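Local coordinates for putative N-acetylmuramoyl-L-alanine amidase,autolysin cwp6 (Peptoclostridium difficile, PDB 5J72), which probably hydrolyses the amide bond between N-acetylmuramoyl and L-alanine in peptidoglycan, using a zinc-dependent amidase domain carried by cell wall-anchoring CWB2 modules, at residues T174-T179 / L246-E251; K250-D253 / D257-K260; Y271-I276 / Q285-A290; E309-I314 / D326-I331; N339-A344 / I354-P359. All coordinates share one frame; numbering follows the deposited sequence. Where two conformers were deposited one is given.

Contact 1 of 5, residues T174-T179 / L246-E251; sequences TPLAST and LLIAKE
Leu176 of helix 174-180 meets Ile248 and Glu251 of helix 241-253, and these three side chains make up the contact. Each of the three has its CB directed at the opposite helix. The backbones come nearest at Leu176 and Ile248, whose CA atoms lie 6.6 Å apart. The root of the leucine rests on one branch of the isoleucine, with Leu176 CB 3.9 Å from Ile248 CG2. With CG swung opposite the backbone N (chi1 180°), Leu176 extends its two methyls onward to Glu251. There the two side chains run obliquely to one another: Leu176 CD1 sits 3.5 Å from Glu251 CG, and CD2 touches the same methylene at 4.1 Å. The glutamate thus contributes its aliphatic part to the packing, and a bend at chi2 (82°) turns the carboxylate off the line of its first carbons. Its OE2 is hydrogen-bonded to Tyr180 OH, at the end of the helix that carries Leu176. Ile236 of strand 232-236 packs on Leu176, Ile248 and Glu251 alike. Within 174-179, Thr179 OG1 bonds back to Pro175 O at 2.8 Å, from the face of the carbonyl plane opposite to that used by Thr179 N, so that the hydroxyl is satisfied within its own helix. The two helices fall in successive CWB2 sequence ranges, and no hydrogen bond joins the two segments directly. The chemistry is therefore that of an apolar interface between cell wall-binding modules, closed at its border by a glutamate that packs through its methylenes while its carboxylate is held by a tyrosine.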
# COMPACT_ATOMS: atom_id res chain seq x y z
N THR A 174 10.84 0.20 10.65
CA THR A 174 10.41 -1.14 10.20
C THR A 174 11.50 -2.03 9.74
O THR A 174 11.50 -3.19 10.12
CB THR A 174 9.24 -1.05 9.13
OG1 THR A 174 8.11 -0.58 9.85
CG2 THR A 174 8.94 -2.36 8.50
N PRO A 175 12.49 -1.58 8.92
CA PRO A 175 13.54 -2.50 8.49
C PRO A 175 14.40 -3.05 9.66
O PRO A 175 14.93 -4.16 9.59
CB PRO A 175 14.37 -1.65 7.48
CG PRO A 175 13.37 -0.67 6.96
CD PRO A 175 12.55 -0.30 8.18
N LEU A 176 14.55 -2.24 10.71
CA LEU A 176 15.32 -2.73 11.88
C LEU A 176 14.45 -3.71 12.68
O LEU A 176 14.94 -4.75 13.10
CB LEU A 176 15.67 -1.54 12.76
CG LEU A 176 16.49 -1.96 14.04
CD1 LEU A 176 17.79 -2.71 13.61
CD2 LEU A 176 16.90 -0.68 14.79
N ALA A 177 13.16 -3.36 12.95
CA ALA A 177 12.29 -4.32 13.63
C ALA A 177 12.25 -5.63 12.86
O ALA A 177 12.24 -6.69 13.49
CB ALA A 177 10.86 -3.76 13.76
N SER A 178 12.26 -5.57 11.52
CA SER A 178 12.23 -6.78 10.71
C SER A 178 13.55 -7.54 10.83
O SER A 178 13.55 -8.78 10.84
CB SER A 178 11.99 -6.47 9.23
OG SER A 178 10.89 -5.56 9.11
N THR A 179 14.68 -6.81 10.92
CA THR A 179 15.95 -7.49 11.08
C THR A 179 15.98 -8.23 12.44
O THR A 179 16.54 -9.34 12.52
CB THR A 179 17.09 -6.43 11.05
OG1 THR A 179 17.10 -5.89 9.71
CG2 THR A 179 18.45 -7.05 11.35
N LEU A 246 20.38 7.07 9.62
CA LEU A 246 21.75 6.56 9.44
C LEU A 246 22.10 5.60 10.58
O LEU A 246 22.68 4.53 10.35
CB LEU A 246 22.88 7.73 9.47
CG LEU A 246 24.34 7.16 9.39
CD1 LEU A 246 24.53 6.34 8.15
CD2 LEU A 246 25.40 8.36 9.44
N LEU A 247 21.76 5.97 11.81
CA LEU A 247 22.13 5.10 12.96
C LEU A 247 21.38 3.75 12.87
O LEU A 247 21.92 2.70 13.22
CB LEU A 247 21.77 5.84 14.24
CG LEU A 247 22.72 7.08 14.49
CD1 LEU A 247 22.11 7.96 15.61
CD2 LEU A 247 24.14 6.53 14.80
N ILE A 248 20.14 3.77 12.35
CA ILE A 248 19.40 2.51 12.17
C ILE A 248 20.09 1.67 11.11
O ILE A 248 20.26 0.46 11.24
CB ILE A 248 17.98 2.87 11.76
CG1 ILE A 248 17.23 3.44 13.01
CG2 ILE A 248 17.28 1.63 11.16
CD1 ILE A 248 15.83 4.01 12.68
N ALA A 249 20.52 2.34 10.03
CA ALA A 249 21.21 1.60 8.98
C ALA A 249 22.51 0.95 9.54
O ALA A 249 22.85 -0.18 9.15
CB ALA A 249 21.53 2.54 7.78
N LYS A 250 23.26 1.68 10.39
CA LYS A 250 24.48 1.06 10.95
C LYS A 250 24.14 -0.11 11.87
O LYS A 250 24.89 -1.09 11.96
CB LYS A 250 25.26 2.13 11.78
CG LYS A 250 25.86 3.22 10.86
CD LYS A 250 26.51 4.35 11.76
CE LYS A 250 27.12 5.44 10.92
NZ LYS A 250 27.99 6.33 11.74
N GLU A 251 22.98 0.00 12.55
CA GLU A 251 22.58 -1.11 13.42
C GLU A 251 22.24 -2.34 12.56
O GLU A 251 22.66 -3.46 12.86
CB GLU A 251 21.40 -0.68 14.30
CG GLU A 251 20.85 -1.87 15.10
CD GLU A 251 21.64 -2.20 16.41
OE1 GLU A 251 22.64 -1.51 16.72
OE2 GLU A 251 21.22 -3.17 17.12

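Contact 2 of 5, residues K250-D253 / D257-K260; sequences KEID and DVNK
Val258 packs against the last turn of helix 241-253 through a single methyl, CG2, which lies 3.9 Å from Ile252 CG2 and 4.0 Å from Asp253 CB. The side chains of Ile252 and Val258 cross at about a right angle, and Trp302 and Pro286 also touch Val258, so this side is firmly enclosed. Just beside it, Val258 N donates to Asp253 OD1 at 3.2 Å in a fairly straight bond (162°), received by the OD1 lone pair that points away from the other carboxylate oxygen. Asp253 reaches that amide because its CG is turned opposite the backbone N (chi1 -171°). Toward solvent the contact is looser. Asp257 is exposed, and its OD2 stays 4.4 Å from Asp253 OD1, a pair of like charges with water between them. One water gives hydrogen bonds to Asp253 O (2.7 Å) and Asp257 OD2; a second lies 2.8 Å from both Asp253 OD1 and Asp257 OD2. Gln306 adds a weak bond to Asp253 OD1. The aspartate thus ties the chain after the helix back onto it just ahead of strand 260-265, while the backbone N-H and the intervening waters probably ease the repulsion between the two carboxylates.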
# COMPACT_ATOMS: atom_id res chain seq x y z
N LYS A 250 23.26 1.68 10.39
CA LYS A 250 24.48 1.06 10.95
C LYS A 250 24.14 -0.11 11.87
O LYS A 250 24.89 -1.09 11.96
CB LYS A 250 25.26 2.13 11.78
CG LYS A 250 25.86 3.22 10.86
CD LYS A 250 26.51 4.35 11.76
CE LYS A 250 27.12 5.44 10.92
NZ LYS A 250 27.99 6.33 11.74
N GLU A 251 22.98 0.00 12.55
CA GLU A 251 22.58 -1.11 13.42
C GLU A 251 22.24 -2.34 12.56
O GLU A 251 22.66 -3.46 12.86
CB GLU A 251 21.40 -0.68 14.30
CG GLU A 251 20.85 -1.87 15.10
CD GLU A 251 21.64 -2.20 16.41
OE1 GLU A 251 22.64 -1.51 16.72
OE2 GLU A 251 21.22 -3.17 17.12
N ILE A 252 21.50 -2.13 11.43
CA ILE A 252 21.20 -3.28 10.58
C ILE A 252 22.52 -3.92 10.07
O ILE A 252 22.64 -5.14 10.00
CB ILE A 252 20.30 -2.81 9.37
CG1 ILE A 252 18.89 -2.38 9.90
CG2 ILE A 252 20.17 -3.95 8.33
CD1 ILE A 252 18.03 -1.56 8.85
N ASP A 253 23.49 -3.08 9.73
CA ASP A 253 24.78 -3.57 9.21
C ASP A 253 25.55 -4.47 10.23
O ASP A 253 26.44 -5.22 9.83
CB ASP A 253 25.64 -2.36 8.82
CG ASP A 253 26.86 -2.75 8.08
OD1 ASP A 253 26.73 -3.34 6.99
OD2 ASP A 253 27.94 -2.51 8.59
N ASP A 257 25.07 -7.48 5.79
CA ASP A 257 25.52 -6.32 5.04
C ASP A 257 24.44 -5.42 4.50
O ASP A 257 23.46 -5.90 3.92
CB ASP A 257 26.37 -6.78 3.82
CG ASP A 257 27.72 -7.41 4.20
OD1 ASP A 257 28.31 -8.08 3.35
OD2 ASP A 257 28.17 -7.22 5.36
N VAL A 258 24.63 -4.14 4.65
CA VAL A 258 23.74 -3.20 4.02
C VAL A 258 24.28 -2.98 2.59
O VAL A 258 25.39 -2.47 2.43
CB VAL A 258 23.66 -1.90 4.81
CG1 VAL A 258 23.03 -0.79 3.95
CG2 VAL A 258 22.81 -2.13 6.07
N ASN A 259 23.52 -3.37 1.55
CA ASN A 259 23.99 -3.13 0.19
C ASN A 259 22.92 -2.53 -0.71
O ASN A 259 23.12 -2.40 -1.90
CB ASN A 259 24.53 -4.40 -0.41
CG ASN A 259 23.54 -5.50 -0.41
OD1 ASN A 259 22.32 -5.29 -0.26
ND2 ASN A 259 24.01 -6.73 -0.49
N LYS A 260 21.78 -2.16 -0.14
CA LYS A 260 20.70 -1.55 -0.90
C LYS A 260 20.06 -0.48 -0.02
O LYS A 260 19.94 -0.70 1.20
CB LYS A 260 19.66 -2.64 -1.28
CG LYS A 260 18.27 -2.06 -1.53
CD LYS A 260 17.40 -3.03 -2.44
CE LYS A 260 17.60 -4.48 -2.18
NZ LYS A 260 16.51 -5.32 -2.85
O HOH W 1 27.27 -7.33 8.29
O HOH W 2 29.06 -4.75 6.26

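Contact 3 of 5, residues Y271-I276 / Q285-A290; sequences YDALNI and QPIILA
In the beta-alpha-beta unit formed by strand 260-265, helix 270-283 and strand 287-290, the helix packs back on the second strand through Ala273, Ile276, Ile287 and Leu289. The axes of the short segments 271-276 and 287-290 run nearly antiparallel, at 171°, and approach to 9.8 Å. Ile287 does most of the work from the strand. Its CG1 and CD1 both lie 4.0 Å from Ile276 CG2, and the two isoleucines lie alongside, pointing opposite ways. Ile276 CG2 is the branch left flanked by both N and C of its own backbone, since CG1 takes the position opposite the N (chi1 -165°); the rest of the side chain leads away from the strand. Ile287 CD1 also reaches the backbone, at 3.8 Å from Ala273 O, an oxygen that accepts a hydrogen bond from Ser277 OG. The small Ala273 lets the strand come near: its CB is 4.2 Å from Leu289 CD2 and 4.4 Å from Ile287 CG2. All four residues are buried; the side-chain contacts among them are apolar, and Ala273 O is the polar atom that Ile287 CD1 touches. On the helix side, Ile276 continues onto Val353 and Phe357 of helix 346-357 and onto Tyr262. Strand 287-290 is an outermost strand of its four-stranded parallel sheet, paired with 260-265; Ile288, and Pro286 just before the strand, pack instead on Ala249 of helix 241-253, so that helices flank it on both faces.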
# COMPACT_ATOMS: atom_id res chain seq x y z
N TYR A 271 5.25 10.21 3.83
CA TYR A 271 4.44 9.15 3.23
C TYR A 271 5.25 8.40 2.20
O TYR A 271 4.94 7.25 1.93
CB TYR A 271 3.16 9.71 2.60
CG TYR A 271 2.09 9.81 3.67
CD1 TYR A 271 1.92 10.98 4.40
CD2 TYR A 271 1.27 8.73 3.95
CE1 TYR A 271 0.95 11.07 5.39
CE2 TYR A 271 0.30 8.81 4.96
CZ TYR A 271 0.14 9.98 5.66
OH TYR A 271 -0.82 10.10 6.64
N ASP A 272 6.30 8.98 1.64
CA ASP A 272 7.15 8.20 0.73
C ASP A 272 7.86 7.11 1.57
O ASP A 272 7.95 5.93 1.18
CB ASP A 272 8.21 9.15 0.11
CG ASP A 272 7.57 10.11 -0.86
OD1 ASP A 272 6.68 9.67 -1.64
OD2 ASP A 272 7.92 11.31 -0.84
N ALA A 273 8.39 7.52 2.75
CA ALA A 273 9.10 6.57 3.65
C ALA A 273 8.07 5.46 4.09
O ALA A 273 8.35 4.26 4.04
CB ALA A 273 9.65 7.33 4.86
N LEU A 274 6.90 5.87 4.52
CA LEU A 274 5.88 4.91 4.93
C LEU A 274 5.52 3.97 3.80
O LEU A 274 5.44 2.75 4.00
CB LEU A 274 4.58 5.76 5.27
CG LEU A 274 3.37 4.99 5.82
CD1 LEU A 274 2.39 5.97 6.47
CD2 LEU A 274 2.60 4.26 4.77
N ASN A 275 5.31 4.52 2.58
CA ASN A 275 4.93 3.65 1.46
C ASN A 275 5.99 2.58 1.11
O ASN A 275 5.59 1.55 0.63
CB ASN A 275 4.68 4.54 0.17
CG ASN A 275 3.24 5.07 0.20
OD1 ASN A 275 2.35 4.36 0.68
ND2 ASN A 275 2.94 6.33 -0.23
N ILE A 276 7.33 2.83 1.33
CA ILE A 276 8.32 1.80 0.96
C ILE A 276 8.72 0.91 2.19
O ILE A 276 9.51 -0.01 2.07
CB ILE A 276 9.56 2.54 0.37
CG1 ILE A 276 10.46 1.54 -0.38
CG2 ILE A 276 10.35 3.26 1.52
CD1 ILE A 276 9.75 0.79 -1.59
N GLN A 285 16.64 -4.00 4.49
CA GLN A 285 17.66 -3.04 4.01
C GLN A 285 17.09 -1.71 4.43
O GLN A 285 15.86 -1.47 4.46
CB GLN A 285 17.95 -3.20 2.51
CG GLN A 285 18.59 -4.56 2.23
CD GLN A 285 20.07 -4.60 2.62
OE1 GLN A 285 20.83 -3.63 2.45
NE2 GLN A 285 20.49 -5.71 3.19
N PRO A 286 17.95 -0.76 4.79
CA PRO A 286 17.42 0.52 5.27
C PRO A 286 16.76 1.55 4.37
O PRO A 286 17.01 1.65 3.18
CB PRO A 286 18.64 1.16 5.94
CG PRO A 286 19.83 0.58 5.21
CD PRO A 286 19.41 -0.72 4.55
N ILE A 287 15.93 2.34 5.04
CA ILE A 287 15.33 3.54 4.44
C ILE A 287 16.28 4.67 4.90
O ILE A 287 16.52 4.85 6.11
CB ILE A 287 13.91 3.82 4.97
CG1 ILE A 287 12.93 2.69 4.50
CG2 ILE A 287 13.44 5.21 4.46
CD1 ILE A 287 11.57 2.80 5.33
N ILE A 288 16.84 5.40 3.93
CA ILE A 288 17.79 6.46 4.24
C ILE A 288 17.05 7.73 4.00
O ILE A 288 16.51 7.95 2.90
CB ILE A 288 19.01 6.32 3.31
CG1 ILE A 288 19.85 5.05 3.68
CG2 ILE A 288 19.87 7.62 3.41
CD1 ILE A 288 20.58 5.13 5.07
N LEU A 289 16.98 8.58 5.00
CA LEU A 289 16.29 9.84 4.82
C LEU A 289 17.27 10.96 4.33
O LEU A 289 18.37 11.11 4.85
CB LEU A 289 15.60 10.24 6.13
CG LEU A 289 14.54 9.22 6.57
CD1 LEU A 289 13.84 9.76 7.88
CD2 LEU A 289 13.46 9.05 5.44
N ALA A 290 16.82 11.74 3.38
CA ALA A 290 17.67 12.75 2.76
C ALA A 290 17.01 14.11 2.64
O ALA A 290 15.84 14.32 3.00
CB ALA A 290 18.01 12.27 1.35

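Contact 4 of 5, residues E309-I314 / D326-I331; sequences EEAYYI and DQISKI. With CA (calcium ion), chain D.
Ile328 of helix 322-329 packs against Ala311 and Tyr313, alternate residues of strand 308-314 that both direct CB toward the helix. The apolar contact is tight: Ala311 CB and Ile328 CG2 are 3.4 Å apart, shorter than usual for two carbons. Ile328 also meets the tyrosine at its ring edge, near the ring plane, with Tyr313 OH 3.3 Å from Ile328 CB. The phenol oxygen abuts CB and CG2 of Ile328, although its hydrogen-bonding partner is Gly335 O, on the next strand. A chi1 of -50° puts Tyr313 CG opposite the carbonyl carbon and carries the hydroxyl end to Ile328. Among polar bonds, Tyr312, on the other side of the strand, has its OH 2.7 Å from Glu310 OE2, to which it donates. The helix segment carries a salt bridge of its own, Lys330 NZ to Asp326 OD1 at 2.8 Å, with NZ on the syn lone pair of Asp326 OD1. Metal binding forms the third kind: Ser329 O lies 2.5 Å from the calcium ion, which a water at 2.2 Å and Ala332 O also bind. Strand 308-314, helix 322-329 and strand 334-341 make a beta-alpha-beta unit, and this is its strand-to-helix packing, with calcium bound where the helix gives way to the next strand.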
# COMPACT_ATOMS: atom_id res chain seq x y z
N GLU A 309 24.97 -1.84 -3.75
CA GLU A 309 24.64 -2.45 -5.01
C GLU A 309 23.49 -1.70 -5.65
O GLU A 309 23.48 -1.57 -6.87
CB GLU A 309 24.27 -3.89 -4.76
CG GLU A 309 25.52 -4.61 -4.25
CD GLU A 309 25.33 -6.10 -4.05
OE1 GLU A 309 24.20 -6.62 -4.28
OE2 GLU A 309 26.33 -6.76 -3.63
N GLU A 310 22.53 -1.18 -4.86
CA GLU A 310 21.33 -0.57 -5.43
C GLU A 310 20.82 0.54 -4.58
O GLU A 310 20.94 0.44 -3.37
CB GLU A 310 20.15 -1.61 -5.53
CG GLU A 310 20.38 -2.79 -6.46
CD GLU A 310 19.39 -3.92 -6.21
OE1 GLU A 310 19.83 -5.08 -6.17
OE2 GLU A 310 18.19 -3.64 -6.04
N ALA A 311 20.29 1.62 -5.21
CA ALA A 311 19.66 2.73 -4.49
C ALA A 311 18.34 3.02 -5.21
O ALA A 311 18.30 3.08 -6.45
CB ALA A 311 20.53 3.97 -4.49
N TYR A 312 17.28 3.21 -4.46
CA TYR A 312 15.97 3.54 -5.02
C TYR A 312 15.57 4.85 -4.45
O TYR A 312 15.97 5.16 -3.35
CB TYR A 312 14.91 2.48 -4.66
CG TYR A 312 15.19 1.17 -5.34
CD1 TYR A 312 15.99 0.21 -4.73
CD2 TYR A 312 14.70 0.90 -6.62
CE1 TYR A 312 16.30 -0.98 -5.36
CE2 TYR A 312 15.01 -0.30 -7.27
CZ TYR A 312 15.81 -1.23 -6.63
OH TYR A 312 16.16 -2.40 -7.25
N TYR A 313 14.82 5.65 -5.22
CA TYR A 313 14.37 6.97 -4.77
C TYR A 313 12.86 6.99 -4.73
O TYR A 313 12.22 6.88 -5.79
CB TYR A 313 14.88 8.05 -5.78
CG TYR A 313 16.35 7.88 -6.05
CD1 TYR A 313 17.31 8.46 -5.21
CD2 TYR A 313 16.80 7.13 -7.13
CE1 TYR A 313 18.67 8.28 -5.44
CE2 TYR A 313 18.16 6.94 -7.36
CZ TYR A 313 19.08 7.51 -6.51
OH TYR A 313 20.43 7.28 -6.70
N ILE A 314 12.26 7.19 -3.56
CA ILE A 314 10.82 7.18 -3.45
C ILE A 314 10.38 8.61 -3.29
O ILE A 314 10.66 9.21 -2.26
CB ILE A 314 10.33 6.34 -2.18
CG1 ILE A 314 11.06 4.97 -2.14
CG2 ILE A 314 8.78 6.15 -2.20
CD1 ILE A 314 10.92 4.08 -3.42
N ASP A 326 22.24 12.01 -8.86
CA ASP A 326 23.60 12.11 -9.34
C ASP A 326 24.58 11.74 -8.23
O ASP A 326 25.53 11.00 -8.48
CB ASP A 326 23.91 13.55 -9.73
CG ASP A 326 25.38 13.65 -10.12
OD1 ASP A 326 26.18 14.21 -9.33
OD2 ASP A 326 25.73 13.14 -11.21
N GLN A 327 24.37 12.28 -7.02
CA GLN A 327 25.24 12.00 -5.86
C GLN A 327 25.29 10.51 -5.55
O GLN A 327 26.37 9.93 -5.45
CB GLN A 327 24.70 12.71 -4.64
CG GLN A 327 25.57 12.50 -3.41
CD GLN A 327 24.94 13.11 -2.16
OE1 GLN A 327 23.76 12.92 -1.88
NE2 GLN A 327 25.72 13.81 -1.33
N ILE A 328 24.10 9.89 -5.44
CA ILE A 328 24.03 8.48 -5.05
C ILE A 328 24.36 7.55 -6.18
O ILE A 328 24.99 6.49 -5.98
CB ILE A 328 22.63 8.21 -4.45
CG1 ILE A 328 22.42 9.10 -3.21
CG2 ILE A 328 22.51 6.68 -4.13
CD1 ILE A 328 23.54 8.89 -2.13
N SER A 329 23.94 7.90 -7.41
CA SER A 329 24.29 7.07 -8.54
C SER A 329 25.81 6.88 -8.61
O SER A 329 26.26 5.83 -9.08
CB SER A 329 23.86 7.76 -9.85
OG SER A 329 24.06 6.86 -10.93
N LYS A 330 26.59 7.89 -8.21
CA LYS A 330 28.07 7.80 -8.27
C LYS A 330 28.65 6.82 -7.24
O LYS A 330 29.77 6.32 -7.43
CB LYS A 330 28.65 9.19 -8.04
CG LYS A 330 28.48 10.03 -9.29
CD LYS A 330 29.02 11.42 -9.14
CE LYS A 330 28.90 12.07 -10.50
NZ LYS A 330 28.74 13.53 -10.37
N ILE A 331 27.89 6.52 -6.17
CA ILE A 331 28.44 5.59 -5.16
C ILE A 331 27.64 4.26 -5.07
O ILE A 331 27.99 3.43 -4.26
CB ILE A 331 28.57 6.24 -3.74
CG1 ILE A 331 27.19 6.76 -3.23
CG2 ILE A 331 29.60 7.36 -3.82
CD1 ILE A 331 27.11 6.87 -1.67
CA CA D . 27.74 4.00 -9.74
O HOH W 3 26.84 2.92 -11.41

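Contact 5 of 5, residues N339-A344 / I354-P359; sequences NRVSGA and IKTFYP
Val341, near the end of strand 334-341, sends CB toward helix 346-357 and meets Phe357 and Thr356 with the same methyl. The apolar contact comes first: Val341 CG2 is 3.8 Å from Phe357 CE1 and 4.1 Å from CZ, reaching the ring obliquely. The same methyl is also 3.9 Å from Thr356 CG2. The valine runs alongside both side chains, pointing the other way. Methyl-on-ring packing is the second kind. Thr356 CG2 stands 3.8 Å above the plane of the Phe357 ring, over its centre, so neighbouring helix residues form one surface for the valine. Phe357 CG lies beside its own backbone N (chi1 -65°), which folds the ring back over the threonine and brings its far edge to Val341. Further round, the ring meets Tyr312 of strand 308-314 edge-to-face and packs on Ile276 of helix 270-283. Thr356 OG1 bonds to Asn352 O one turn back, while Val341 pairs through its backbone with Tyr313 and Gly315. Just past the strand, Ser342 O is bonded by Asn352 ND2 of the helix. The threonine thus presents its methyl to the contact while its hydroxyl is satisfied within the helix; no hydrogen bond joins the two segments, whose meeting is mainly one of carbon against carbon.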
# COMPACT_ATOMS: atom_id res chain seq x y z
N ASN A 339 15.43 4.14 -11.06
CA ASN A 339 15.02 3.57 -9.77
C ASN A 339 14.15 4.53 -8.99
O ASN A 339 13.93 4.32 -7.79
CB ASN A 339 16.27 3.21 -8.96
CG ASN A 339 16.99 2.04 -9.57
OD1 ASN A 339 16.48 1.44 -10.53
ND2 ASN A 339 18.13 1.58 -9.05
N ARG A 340 13.66 5.59 -9.64
CA ARG A 340 12.74 6.49 -8.94
C ARG A 340 11.30 5.96 -9.00
O ARG A 340 10.85 5.50 -10.04
CB ARG A 340 12.70 7.91 -9.57
CG ARG A 340 11.73 8.83 -8.84
CD ARG A 340 11.40 10.12 -9.67
NE ARG A 340 12.60 10.96 -9.88
CZ ARG A 340 13.08 11.85 -9.02
NH1 ARG A 340 12.51 12.01 -7.83
NH2 ARG A 340 14.13 12.61 -9.34
N VAL A 341 10.57 6.02 -7.89
CA VAL A 341 9.19 5.60 -7.92
C VAL A 341 8.43 6.76 -7.30
O VAL A 341 8.79 7.21 -6.20
CB VAL A 341 8.92 4.30 -7.08
CG1 VAL A 341 7.41 4.02 -7.01
CG2 VAL A 341 9.66 3.11 -7.72
N SER A 342 7.41 7.27 -7.95
CA SER A 342 6.74 8.43 -7.32
C SER A 342 5.26 8.41 -7.56
O SER A 342 4.72 7.37 -7.88
CB SER A 342 7.33 9.74 -7.85
OG SER A 342 7.11 9.79 -9.25
N GLY A 343 4.58 9.53 -7.35
CA GLY A 343 3.13 9.56 -7.53
C GLY A 343 2.65 10.97 -7.25
O GLY A 343 3.30 11.72 -6.58
N ALA A 344 1.46 11.31 -7.78
CA ALA A 344 0.86 12.64 -7.59
C ALA A 344 0.55 12.88 -6.12
O ALA A 344 0.54 14.01 -5.66
CB ALA A 344 -0.44 12.71 -8.40
N ILE A 354 3.50 -0.64 -4.81
CA ILE A 354 2.97 -2.01 -4.90
C ILE A 354 3.21 -2.53 -6.32
O ILE A 354 3.70 -3.64 -6.49
CB ILE A 354 1.47 -1.99 -4.49
CG1 ILE A 354 1.43 -1.85 -2.98
CG2 ILE A 354 0.70 -3.31 -4.84
CD1 ILE A 354 0.04 -1.43 -2.39
N LYS A 355 2.91 -1.72 -7.35
CA LYS A 355 3.13 -2.22 -8.70
C LYS A 355 4.58 -2.54 -8.98
O LYS A 355 4.88 -3.56 -9.62
CB LYS A 355 2.58 -1.14 -9.70
CG LYS A 355 2.99 -1.38 -11.14
CD LYS A 355 2.80 -0.03 -11.95
CE LYS A 355 3.89 0.96 -11.57
NZ LYS A 355 3.76 2.27 -12.28
N THR A 356 5.50 -1.72 -8.50
CA THR A 356 6.90 -1.94 -8.81
C THR A 356 7.60 -2.98 -7.96
O THR A 356 8.37 -3.79 -8.50
CB THR A 356 7.61 -0.60 -8.54
OG1 THR A 356 7.03 0.38 -9.41
CG2 THR A 356 9.15 -0.66 -8.75
N PHE A 357 7.37 -2.95 -6.66
CA PHE A 357 8.10 -3.85 -5.72
C PHE A 357 7.37 -5.10 -5.35
O PHE A 357 7.99 -5.96 -4.69
CB PHE A 357 8.45 -3.03 -4.43
CG PHE A 357 9.43 -1.91 -4.78
CD1 PHE A 357 9.05 -0.60 -4.76
CD2 PHE A 357 10.75 -2.20 -5.14
CE1 PHE A 357 9.93 0.43 -5.08
CE2 PHE A 357 11.64 -1.17 -5.47
CZ PHE A 357 11.23 0.13 -5.43
N TYR A 358 6.09 -5.27 -5.72
CA TYR A 358 5.33 -6.49 -5.45
C TYR A 358 4.68 -6.87 -6.86
O TYR A 358 3.46 -6.86 -7.01
CB TYR A 358 4.19 -6.25 -4.42
CG TYR A 358 4.77 -5.93 -3.05
CD1 TYR A 358 5.01 -6.95 -2.12
CD2 TYR A 358 5.16 -4.63 -2.72
CE1 TYR A 358 5.61 -6.67 -0.90
CE2 TYR A 358 5.76 -4.34 -1.49
CZ TYR A 358 5.97 -5.37 -0.58
OH TYR A 358 6.48 -5.05 0.65
N PRO A 359 5.51 -7.19 -7.84
CA PRO A 359 5.09 -7.55 -9.19
C PRO A 359 4.26 -8.81 -9.31
O PRO A 359 3.53 -8.95 -10.28
CB PRO A 359 6.43 -7.66 -9.94
CG PRO A 359 7.35 -8.12 -8.93
CD PRO A 359 6.97 -7.33 -7.70

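From the N terminus, contact 1 spans the longest separation, bringing helix 174-180 of one CWB2 range against helix 241-253 of the next. Contact 2 starts on that same helix, sharing Lys250 and Glu251, and closes the short turn into strand 260-265. Contact 3 then closes the helix 270-283 loop onto strand 287-290, contact 4 the strand 308-314 to helix 322-329 loop, and contact 5 the passage from strand 334-341 into helix 346-357. None is nested; contact 2 begins where contact 1 ends and the others follow in series. Gln285 joins contacts 2 and 3, Ile276 and Phe357 join 3 and 5, and the Tyr313-Val341 backbone pair stitches 4 to 5 in one sheet.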